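Local structure of beta-lactamase (Serratia marcescens, 5GWA) at residues 72-77 against 101-106; 56-61 against 66-71; 49-54 against 186-191; 77-82 against 116-121. The protein hydrolyses beta-lactam antibiotics to substituted beta-amino acids, as expected of a class A, extended-spectrum beta-lactamase, and is held here in complex with the inhibitor avibactam. All coordinates share one frame; numbering follows the deposited sequence.

Contact 1 (72-77 against 101-106). With NA (sodium ion), chain I; SO4 (sulfate ion), chain D.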
# COMPACT_ATOMS: atom_id res chain seq x y z
N LEU A 72 -22.43 0.98 -3.23
CA LEU A 72 -22.04 2.13 -2.45
C LEU A 72 -21.42 3.21 -3.30
O LEU A 72 -20.71 2.91 -4.26
CB LEU A 72 -21.04 1.71 -1.37
CG LEU A 72 -21.48 0.65 -0.38
CD1 LEU A 72 -20.38 0.28 0.58
CD2 LEU A 72 -22.68 1.14 0.39
N PHE A 73 -21.63 4.48 -2.92
CA PHE A 73 -20.85 5.54 -3.54
C PHE A 73 -19.53 5.68 -2.81
O PHE A 73 -19.49 5.96 -1.63
CB PHE A 73 -21.60 6.89 -3.53
CG PHE A 73 -20.94 7.94 -4.40
CD1 PHE A 73 -21.17 7.95 -5.75
CD2 PHE A 73 -20.03 8.83 -3.87
CE1 PHE A 73 -20.54 8.88 -6.57
CE2 PHE A 73 -19.40 9.76 -4.68
CZ PHE A 73 -19.66 9.78 -6.02
N VAL A 74 -18.43 5.36 -3.51
CA VAL A 74 -17.11 5.42 -2.93
C VAL A 74 -16.48 6.76 -3.28
O VAL A 74 -16.19 7.04 -4.45
CB VAL A 74 -16.26 4.24 -3.45
CG1 VAL A 74 -14.82 4.32 -2.92
CG2 VAL A 74 -16.93 2.93 -3.03
N LYS A 75 -16.41 7.61 -2.27
CA LYS A 75 -15.80 8.95 -2.42
C LYS A 75 -14.32 8.83 -2.68
O LYS A 75 -13.69 7.91 -2.24
CB LYS A 75 -15.99 9.77 -1.13
CG LYS A 75 -17.41 10.23 -0.92
CD LYS A 75 -17.50 11.26 0.21
CE LYS A 75 -17.43 10.62 1.57
NZ LYS A 75 -17.97 11.56 2.61
N LYS A 76 -13.72 9.85 -3.30
CA LYS A 76 -12.28 9.86 -3.44
C LYS A 76 -11.59 9.78 -2.06
O LYS A 76 -10.60 9.08 -1.90
CB LYS A 76 -11.86 11.11 -4.21
CG LYS A 76 -10.39 11.41 -4.18
CD LYS A 76 -9.76 11.13 -5.53
CE LYS A 76 -8.41 11.80 -5.59
NZ LYS A 76 -7.74 11.75 -4.25
N SER A 77 -12.16 10.42 -1.06
CA SER A 77 -11.56 10.40 0.26
C SER A 77 -11.69 9.05 0.97
O SER A 77 -10.97 8.82 1.93
CB SER A 77 -12.14 11.51 1.13
OG SER A 77 -13.50 11.27 1.39
N SER A 101 -20.42 -6.60 -3.75
CA SER A 101 -19.65 -7.73 -4.30
C SER A 101 -18.22 -7.35 -4.68
O SER A 101 -17.25 -7.98 -4.22
CB SER A 101 -20.35 -8.29 -5.54
OG SER A 101 -19.56 -9.30 -6.14
N GLU A 102 -18.07 -6.30 -5.46
CA GLU A 102 -16.76 -5.89 -5.95
C GLU A 102 -15.91 -5.48 -4.74
O GLU A 102 -14.68 -5.72 -4.71
CB GLU A 102 -16.87 -4.70 -6.91
CG GLU A 102 -15.51 -4.28 -7.43
CD GLU A 102 -15.49 -3.33 -8.63
OE1 GLU A 102 -16.54 -3.10 -9.27
OE2 GLU A 102 -14.38 -2.96 -9.08
N ILE A 103 -16.49 -4.72 -3.84
CA ILE A 103 -15.72 -4.21 -2.70
C ILE A 103 -15.27 -5.37 -1.81
O ILE A 103 -14.09 -5.43 -1.41
CB ILE A 103 -16.50 -3.16 -1.86
CG1 ILE A 103 -16.76 -1.91 -2.72
CG2 ILE A 103 -15.74 -2.80 -0.57
CD1 ILE A 103 -17.83 -1.00 -2.14
N ILE A 104 -16.17 -6.32 -1.53
CA ILE A 104 -15.79 -7.46 -0.71
C ILE A 104 -14.72 -8.33 -1.37
O ILE A 104 -13.77 -8.75 -0.69
CB ILE A 104 -17.01 -8.33 -0.38
CG1 ILE A 104 -17.98 -7.56 0.45
CG2 ILE A 104 -16.55 -9.61 0.30
CD1 ILE A 104 -19.38 -8.17 0.52
N LYS A 105 -14.80 -8.55 -2.69
CA LYS A 105 -13.82 -9.36 -3.39
C LYS A 105 -12.46 -8.70 -3.31
O LYS A 105 -11.47 -9.35 -3.00
CB LYS A 105 -14.17 -9.56 -4.87
CG LYS A 105 -15.33 -10.50 -5.08
CD LYS A 105 -15.51 -10.71 -6.58
CE LYS A 105 -16.75 -11.53 -6.88
NZ LYS A 105 -16.80 -11.78 -8.34
N SER A 106 -12.41 -7.39 -3.47
CA SER A 106 -11.11 -6.72 -3.36
C SER A 106 -10.57 -6.81 -1.92
O SER A 106 -9.34 -6.99 -1.70
CB SER A 106 -11.22 -5.27 -3.79
OG SER A 106 -9.91 -4.70 -3.92
NA NA I . -19.21 -2.64 -9.02
S SO4 D . -4.62 10.71 -4.89
O1 SO4 D . -4.29 12.15 -5.10
O2 SO4 D . -3.56 9.90 -5.47
O3 SO4 D . -4.70 10.53 -3.42
O4 SO4 D . -5.96 10.38 -5.45
O HOH W 1 -21.02 -4.15 -10.33
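I103 reaches out of helix 100-109 to the two-stranded sheet and meets L72 and V74 with the last carbon of its longer branch. From CB, that branch sets off with CG1 anti to the carbonyl carbon (chi1 -65°) and runs on nearly straight, which brings CD1 up to both strand residues. I103 CD1 lies 3.9 Å from L72 CD1, the two side chains crossing at about a right angle, and 4.1 Å from V74 CG2, where they slide past each other in opposite directions. The shorter branch, CG2, turns to L119 of helix 113-123. No hydrogen bond joins the segments, so the meeting is purely apolar. One residue earlier, E102 takes no part in the packing: its OE1 binds a sodium ion at 2.7 Å, and its OE2 is hydrogen-bonded to Y91 OH. At the far end of 72-77, K76 NZ forms a salt bridge with E261 of the second subunit. L72 and V74 belong to strand 71-74, which pairs with strand 96-99; I118 of helix 113-123 packs against both, so I103 fills a buried junction between that two-stranded sheet and helices 100-109 and 113-123 of the helical domain.

Contact 2 (56-61 against 66-71); sequences AVLDKL and ISVDKK
L61 near the C-terminal end of helix 49-63 meets I66 and V68 where the chain leaves the helix and doubles back in the helical domain of this class A fold, with a type I beta turn at S67-K70. The forked end of L61 supplies the shape, placed by a CG anti to the carbonyl carbon (chi1 -67°): CD2 sits against the beta-branched side of I66, 3.6 Å from I66 CG2, while CD1 lies 3.8 Å from V68 CG2. L61 crosses each partner at about a right angle, and each methyl has its own neighbour. The course of the backbone sets a further approach, L61 CB lying 3.4 Å from I66 O, so the leucine packs against backbone as well as side chain. L58, one helical turn earlier, adds a looser touch of CD2 on V68 CG2; it also touches I104 of helix 100-109, and L61 touches F122 of helix 113-123. The polar tie is I66 N to L61 O, 2.9 Å long, which holds the start of the returning loop to the helix. K60 points its amine to E64 instead. Within the turn, S67 OG accepts from D69 N at 3.1 Å, with an N-H...O angle of 161°, an ST turn.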
# COMPACT_ATOMS: atom_id res chain seq x y z
N ALA A 56 -19.61 -10.35 9.01
CA ALA A 56 -20.59 -9.42 9.56
C ALA A 56 -21.30 -8.67 8.43
O ALA A 56 -22.49 -8.37 8.50
CB ALA A 56 -19.92 -8.45 10.52
N VAL A 57 -20.53 -8.22 7.45
CA VAL A 57 -21.14 -7.56 6.29
C VAL A 57 -22.17 -8.42 5.57
O VAL A 57 -23.28 -7.96 5.25
CB VAL A 57 -20.05 -7.11 5.31
CG1 VAL A 57 -20.64 -6.59 4.01
CG2 VAL A 57 -19.23 -6.04 5.97
N LEU A 58 -21.82 -9.67 5.28
CA LEU A 58 -22.71 -10.50 4.48
C LEU A 58 -23.93 -10.88 5.30
O LEU A 58 -24.97 -11.08 4.73
CB LEU A 58 -21.98 -11.75 3.99
CG LEU A 58 -20.98 -11.45 2.88
CD1 LEU A 58 -20.02 -12.63 2.70
CD2 LEU A 58 -21.69 -11.13 1.56
N ASP A 59 -23.77 -11.01 6.60
CA ASP A 59 -24.92 -11.23 7.50
C ASP A 59 -25.88 -10.06 7.41
O ASP A 59 -27.12 -10.24 7.42
CB ASP A 59 -24.49 -11.45 8.93
CG ASP A 59 -25.67 -11.62 9.88
OD1 ASP A 59 -26.29 -12.70 9.83
OD2 ASP A 59 -25.83 -10.77 10.78
N LYS A 60 -25.32 -8.85 7.48
CA LYS A 60 -26.14 -7.64 7.43
C LYS A 60 -26.88 -7.60 6.11
O LYS A 60 -28.08 -7.34 6.10
CB LYS A 60 -25.27 -6.39 7.60
CG LYS A 60 -26.04 -5.08 7.46
CD LYS A 60 -25.21 -3.91 7.99
CE LYS A 60 -25.92 -2.58 7.86
NZ LYS A 60 -26.86 -2.36 8.99
N LEU A 61 -26.21 -7.89 5.01
CA LEU A 61 -26.87 -7.89 3.71
C LEU A 61 -27.96 -8.97 3.69
O LEU A 61 -29.05 -8.76 3.17
CB LEU A 61 -25.87 -8.17 2.63
CG LEU A 61 -24.81 -7.11 2.39
CD1 LEU A 61 -23.91 -7.59 1.28
CD2 LEU A 61 -25.39 -5.74 2.03
N ILE A 66 -30.57 -6.95 1.54
CA ILE A 66 -29.83 -6.10 0.61
C ILE A 66 -28.98 -6.95 -0.30
O ILE A 66 -28.15 -7.77 0.18
CB ILE A 66 -28.88 -5.19 1.37
CG1 ILE A 66 -29.61 -4.45 2.49
CG2 ILE A 66 -28.19 -4.25 0.40
CD1 ILE A 66 -28.71 -3.82 3.51
N SER A 67 -29.21 -6.83 -1.59
CA SER A 67 -28.51 -7.59 -2.59
C SER A 67 -27.05 -7.16 -2.66
O SER A 67 -26.76 -5.98 -2.57
CB SER A 67 -29.10 -7.40 -3.98
OG SER A 67 -28.23 -7.92 -4.96
N VAL A 68 -26.17 -8.13 -2.89
CA VAL A 68 -24.73 -7.87 -2.95
C VAL A 68 -24.35 -7.10 -4.21
O VAL A 68 -23.22 -6.62 -4.36
CB VAL A 68 -23.96 -9.22 -2.83
CG1 VAL A 68 -23.70 -9.84 -4.19
CG2 VAL A 68 -22.68 -9.05 -2.04
N ASP A 69 -25.28 -7.03 -5.17
CA ASP A 69 -25.05 -6.27 -6.36
C ASP A 69 -25.43 -4.78 -6.22
O ASP A 69 -25.23 -4.02 -7.15
CB ASP A 69 -25.77 -6.90 -7.53
CG ASP A 69 -25.28 -8.31 -7.80
OD1 ASP A 69 -24.05 -8.55 -7.71
OD2 ASP A 69 -26.14 -9.18 -8.06
N LYS A 70 -26.05 -4.43 -5.12
CA LYS A 70 -26.29 -3.02 -4.81
C LYS A 70 -24.95 -2.32 -4.59
O LYS A 70 -23.91 -2.97 -4.36
CB LYS A 70 -27.21 -2.84 -3.64
CG LYS A 70 -28.62 -3.37 -3.90
CD LYS A 70 -29.27 -2.66 -5.08
CE LYS A 70 -30.79 -2.69 -4.97
NZ LYS A 70 -31.24 -2.14 -3.66
N LYS A 71 -24.95 -1.01 -4.82
CA LYS A 71 -23.69 -0.24 -4.88
C LYS A 71 -23.60 0.88 -3.86
O LYS A 71 -24.57 1.64 -3.65
CB LYS A 71 -23.50 0.37 -6.25
CG LYS A 71 -23.47 -0.67 -7.37
CD LYS A 71 -23.13 -0.04 -8.69
CE LYS A 71 -23.24 -1.06 -9.81
NZ LYS A 71 -22.96 -0.48 -11.14

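Contact 3 (49-54 against 186-191); sequences YKFHLA and DFLLNT
F51 and A54, one helical turn apart on helix 49-63, both lean on L188 of helix 182-193. At the start of the segment, Y49 faces elsewhere, its ring meeting that of F120 and its hydroxyl bonded to A145 O. K50 likewise turns to the avibactam pocket: its NZ is hydrogen-bonded to S47, S111 and N113, the lysine of a sequence that fits the SxxK motif of serine beta-lactamases. F51 comes next. With CG anti to the backbone N (chi1 169°), its ring swings toward helix 182-193, and CE1 comes 4.0 Å from L188 CD2, the side chains crossing at about a right angle. H52 points away from the partner helix, and L53 packs on helix 113-123. A54 then presents its single methyl, CB lying 3.9 Å from L188 CD1. The leucine thus spends one methyl on each residue; consistent with the small alanine, A54 CA and L188 CA are 7.6 Å apart. Beside this pair, T191 OG1 donates to F187 O at 2.7 Å and stands over the centre of the F187 ring. The contact between helices 49-63 and 182-193 is buried: F174 of helix 164-175 meets F51 edge-to-face and also touches L188, while helix 100-109 packs on F187.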
# COMPACT_ATOMS: atom_id res chain seq x y z
N TYR A 49 -8.38 -10.15 9.92
CA TYR A 49 -9.69 -9.78 10.43
C TYR A 49 -10.67 -9.32 9.40
O TYR A 49 -11.87 -9.13 9.72
CB TYR A 49 -9.59 -8.85 11.63
CG TYR A 49 -9.47 -7.36 11.35
CD1 TYR A 49 -8.90 -6.87 10.17
CD2 TYR A 49 -9.79 -6.43 12.35
CE1 TYR A 49 -8.74 -5.51 9.97
CE2 TYR A 49 -9.66 -5.06 12.14
CZ TYR A 49 -9.08 -4.61 10.96
OH TYR A 49 -8.90 -3.24 10.76
N LYS A 50 -10.25 -9.23 8.16
CA LYS A 50 -11.17 -8.91 7.06
C LYS A 50 -12.10 -10.09 6.80
O LYS A 50 -13.17 -9.93 6.19
CB LYS A 50 -10.41 -8.50 5.80
CG LYS A 50 -9.66 -7.18 5.99
CD LYS A 50 -8.62 -6.95 4.90
CE LYS A 50 -7.80 -5.72 5.22
NZ LYS A 50 -6.83 -5.42 4.14
N PHE A 51 -11.68 -11.30 7.17
CA PHE A 51 -12.61 -12.44 7.17
C PHE A 51 -13.80 -12.17 8.07
O PHE A 51 -14.97 -12.30 7.66
CB PHE A 51 -11.85 -13.73 7.58
CG PHE A 51 -12.74 -14.91 7.85
CD1 PHE A 51 -13.49 -15.46 6.82
CD2 PHE A 51 -12.83 -15.46 9.11
CE1 PHE A 51 -14.29 -16.56 7.03
CE2 PHE A 51 -13.67 -16.54 9.34
CZ PHE A 51 -14.39 -17.09 8.29
N HIS A 52 -13.50 -11.75 9.29
CA HIS A 52 -14.51 -11.55 10.32
C HIS A 52 -15.42 -10.42 9.81
O HIS A 52 -16.63 -10.47 9.94
CB HIS A 52 -13.85 -11.11 11.62
CG HIS A 52 -12.81 -12.07 12.13
ND1 HIS A 52 -11.66 -12.35 11.41
CD2 HIS A 52 -12.66 -12.69 13.31
CE1 HIS A 52 -10.91 -13.18 12.10
NE2 HIS A 52 -11.49 -13.41 13.26
N LEU A 53 -14.80 -9.37 9.27
CA LEU A 53 -15.56 -8.24 8.73
C LEU A 53 -16.53 -8.67 7.62
O LEU A 53 -17.73 -8.33 7.66
CB LEU A 53 -14.55 -7.21 8.20
CG LEU A 53 -15.16 -6.08 7.38
CD1 LEU A 53 -16.17 -5.28 8.18
CD2 LEU A 53 -14.08 -5.20 6.81
N ALA A 54 -16.08 -9.58 6.76
CA ALA A 54 -16.86 -10.05 5.64
C ALA A 54 -18.07 -10.85 6.15
O ALA A 54 -19.18 -10.69 5.65
CB ALA A 54 -16.02 -10.85 4.69
N ASP A 186 -21.47 -19.34 -0.15
CA ASP A 186 -20.84 -19.69 -1.40
C ASP A 186 -19.95 -18.55 -1.86
O ASP A 186 -18.87 -18.76 -2.37
CB ASP A 186 -21.90 -20.00 -2.48
CG ASP A 186 -22.41 -21.43 -2.40
OD1 ASP A 186 -21.57 -22.32 -2.20
OD2 ASP A 186 -23.65 -21.64 -2.57
N PHE A 187 -20.51 -17.34 -1.82
CA PHE A 187 -19.79 -16.14 -2.23
C PHE A 187 -18.50 -15.88 -1.45
O PHE A 187 -17.41 -15.72 -2.06
CB PHE A 187 -20.68 -14.90 -2.14
CG PHE A 187 -19.97 -13.63 -2.50
CD1 PHE A 187 -19.64 -13.34 -3.80
CD2 PHE A 187 -19.63 -12.75 -1.52
CE1 PHE A 187 -18.97 -12.17 -4.13
CE2 PHE A 187 -19.00 -11.54 -1.84
CZ PHE A 187 -18.62 -11.29 -3.13
N LEU A 188 -18.60 -15.96 -0.14
CA LEU A 188 -17.39 -15.72 0.68
C LEU A 188 -16.39 -16.84 0.51
O LEU A 188 -15.16 -16.58 0.34
CB LEU A 188 -17.74 -15.53 2.13
CG LEU A 188 -16.54 -15.22 3.03
CD1 LEU A 188 -15.70 -14.04 2.53
CD2 LEU A 188 -16.99 -15.03 4.46
N LEU A 189 -16.88 -18.08 0.47
CA LEU A 189 -15.93 -19.19 0.23
C LEU A 189 -15.21 -19.07 -1.09
O LEU A 189 -13.99 -19.23 -1.17
CB LEU A 189 -16.63 -20.56 0.35
CG LEU A 189 -15.71 -21.78 0.22
CD1 LEU A 189 -14.60 -21.80 1.23
CD2 LEU A 189 -16.52 -23.07 0.38
N ASN A 190 -15.94 -18.78 -2.19
CA ASN A 190 -15.29 -18.63 -3.48
C ASN A 190 -14.26 -17.50 -3.39
O ASN A 190 -13.17 -17.61 -3.93
CB ASN A 190 -16.31 -18.32 -4.58
CG ASN A 190 -17.05 -19.57 -5.06
OD1 ASN A 190 -16.52 -20.66 -5.06
ND2 ASN A 190 -18.24 -19.36 -5.57
N THR A 191 -14.63 -16.44 -2.67
CA THR A 191 -13.77 -15.25 -2.60
C THR A 191 -12.44 -15.60 -1.86
O THR A 191 -11.32 -15.25 -2.32
CB THR A 191 -14.55 -14.13 -1.93
OG1 THR A 191 -15.70 -13.79 -2.75
CG2 THR A 191 -13.70 -12.93 -1.76

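Contact 4 (77-82 against 116-121). With NXL ((2S,5R)-1-formyl-5-[(sulfooxy)amino]piperidine-2-carboxamide), chain B.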
# COMPACT_ATOMS: atom_id res chain seq x y z
N SER A 77 -12.16 10.42 -1.06
CA SER A 77 -11.56 10.40 0.26
C SER A 77 -11.69 9.05 0.97
O SER A 77 -10.97 8.82 1.93
CB SER A 77 -12.14 11.51 1.13
OG SER A 77 -13.50 11.27 1.39
N ASP A 78 -12.55 8.16 0.46
CA ASP A 78 -12.68 6.78 0.95
C ASP A 78 -11.52 5.95 0.40
O ASP A 78 -11.29 4.83 0.89
CB ASP A 78 -13.97 6.08 0.47
CG ASP A 78 -15.24 6.58 1.15
OD1 ASP A 78 -15.18 6.91 2.35
OD2 ASP A 78 -16.28 6.71 0.44
N LEU A 79 -10.91 6.40 -0.70
CA LEU A 79 -9.73 5.73 -1.27
C LEU A 79 -8.47 6.48 -0.93
O LEU A 79 -7.95 7.25 -1.75
CB LEU A 79 -9.88 5.57 -2.78
CG LEU A 79 -11.07 4.76 -3.22
CD1 LEU A 79 -11.29 4.72 -4.74
CD2 LEU A 79 -10.93 3.32 -2.71
N GLN A 80 -7.99 6.30 0.29
CA GLN A 80 -6.80 6.99 0.78
C GLN A 80 -5.55 6.44 0.09
O GLN A 80 -5.47 5.25 -0.17
CB GLN A 80 -6.66 6.82 2.29
CG GLN A 80 -7.85 7.36 3.07
CD GLN A 80 -7.66 7.23 4.57
OE1 GLN A 80 -7.17 6.20 5.08
NE2 GLN A 80 -8.06 8.26 5.30
N PRO A 81 -4.55 7.30 -0.15
CA PRO A 81 -3.32 6.92 -0.88
C PRO A 81 -2.22 6.12 -0.14
O PRO A 81 -1.54 5.33 -0.79
CB PRO A 81 -2.75 8.26 -1.33
CG PRO A 81 -3.27 9.24 -0.33
CD PRO A 81 -4.67 8.77 -0.06
N ASN A 82 -2.01 6.35 1.15
CA ASN A 82 -0.87 5.73 1.88
C ASN A 82 -1.25 4.42 2.52
O ASN A 82 -0.89 4.15 3.68
CB ASN A 82 -0.38 6.60 3.02
CG ASN A 82 -0.22 8.02 2.63
OD1 ASN A 82 0.88 8.44 2.30
ND2 ASN A 82 -1.29 8.80 2.77
N CYS A 116 -11.75 -2.44 3.15
CA CYS A 116 -11.95 -2.85 4.53
C CYS A 116 -12.66 -1.73 5.33
O CYS A 116 -13.70 -1.94 5.94
CB CYS A 116 -10.61 -3.20 5.16
SG CYS A 116 -10.65 -3.54 6.93
N ASP A 117 -12.11 -0.54 5.28
CA ASP A 117 -12.64 0.54 6.07
C ASP A 117 -13.97 1.06 5.55
O ASP A 117 -14.83 1.43 6.36
CB ASP A 117 -11.60 1.65 6.26
CG ASP A 117 -10.46 1.23 7.18
OD1 ASP A 117 -10.41 0.09 7.72
OD2 ASP A 117 -9.57 2.08 7.37
N ILE A 118 -14.18 1.02 4.24
CA ILE A 118 -15.50 1.33 3.64
C ILE A 118 -16.57 0.36 4.19
O ILE A 118 -17.65 0.78 4.65
CB ILE A 118 -15.44 1.20 2.10
CG1 ILE A 118 -14.66 2.38 1.50
CG2 ILE A 118 -16.84 1.15 1.50
CD1 ILE A 118 -14.24 2.14 0.08
N LEU A 119 -16.20 -0.90 4.31
CA LEU A 119 -17.11 -1.91 4.83
C LEU A 119 -17.31 -1.80 6.34
O LEU A 119 -18.44 -2.02 6.81
CB LEU A 119 -16.64 -3.32 4.41
CG LEU A 119 -16.73 -3.63 2.90
CD1 LEU A 119 -16.10 -4.97 2.59
CD2 LEU A 119 -18.16 -3.56 2.36
N PHE A 120 -16.28 -1.47 7.12
CA PHE A 120 -16.45 -1.16 8.56
C PHE A 120 -17.46 -0.04 8.73
O PHE A 120 -18.41 -0.15 9.52
CB PHE A 120 -15.13 -0.79 9.25
CG PHE A 120 -14.39 -1.96 9.82
CD1 PHE A 120 -14.95 -2.77 10.78
CD2 PHE A 120 -13.09 -2.23 9.39
CE1 PHE A 120 -14.27 -3.86 11.27
CE2 PHE A 120 -12.35 -3.22 10.01
CZ PHE A 120 -12.93 -4.06 10.90
N ARG A 121 -17.36 0.98 7.89
CA ARG A 121 -18.34 2.08 7.98
C ARG A 121 -19.75 1.65 7.63
O ARG A 121 -20.71 1.96 8.41
CB ARG A 121 -17.86 3.29 7.20
CG ARG A 121 -16.72 4.00 7.93
CD ARG A 121 -16.32 5.33 7.31
NE ARG A 121 -15.70 5.16 5.99
CZ ARG A 121 -14.41 4.91 5.79
NH1 ARG A 121 -13.58 4.80 6.82
NH2 ARG A 121 -13.94 4.82 4.55
OAC NXL B . 4.55 9.19 -1.60
CAN NXL B . 4.57 8.08 -2.11
N NXL B . 3.96 7.07 -1.67
CAJ NXL B . 3.78 5.88 -2.48
CA NXL B . 3.25 7.15 -0.40
C NXL B . 3.79 6.28 0.68
O NXL B . 4.65 5.45 0.47
NAA NXL B . 3.15 6.38 1.85
CB NXL B . 1.79 6.86 -0.63
CAH NXL B . 1.56 5.64 -1.48
CAO NXL B . 2.32 5.71 -2.80
NAK NXL B . 1.86 6.71 -3.78
OAL NXL B . 1.18 7.74 -3.31
SAR NXL B . 1.19 8.99 -4.19
OAD NXL B . -0.03 8.90 -4.92
OAE NXL B . 1.11 10.24 -3.53
OAG NXL B . 2.69 8.99 -4.84
O HOH W 2 -11.62 3.80 3.37
O HOH W 3 -17.50 5.38 3.82
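D78 and R121 are brought together by similar first torsions, each with CG anti to the carbonyl carbon (chi1 -73° and -74°), and by a bend at chi3 in the arginine that folds its guanidinium back over its own helix. In this class A helical domain the pair joins the loop after strand 71-74 to helix 113-123. The salt bridge is long: R121 NH2 to D78 OD1 is 3.3 Å, a weak hydrogen bond, although the carboxylate and guanidinium planes lie 14° apart. Two waters reinforce it from the guanidinium edge, one linking R121 NH2 to D78 O and the other R121 NE to D78 OD1. D117 O lies 3.5 Å above the guanidinium plane, over its centre. The other carboxylate oxygen, D78 OD2, accepts from K75 N and so ties the aspartate to its own loop. Nearer the backbone, D78 CB rests 3.9 Å from I118 CG1, and L79 CD2 adds a looser touch on I118 CD1. At the far end of the loop, N82 lies beside an avibactam hydrogen-bonded to S111, N113 and S218 of the second subunit; there P81 O approaches the inhibitor's CAH to 3.2 Å.

In the fold
From the N terminus, helix 49-63 opens the long loop that contact 3 closes only at helix 182-193, 132 residues on, and the other three contacts nest inside it. Contact 2 closes first, a short return from the end of that same helix. Strand 71-74 follows, starting contact 1, which closes at helix 100-109; contact 4 begins at the shared S77 and closes at helix 113-123, so contacts 1 and 4 cross. V74 on L79 joins these two, S101 with V68 links contacts 1 and 2, and L53 on C116 links contacts 3 and 4. Together they tie the small two-stranded sheet and the loop after strand 71-74 to the helical domain.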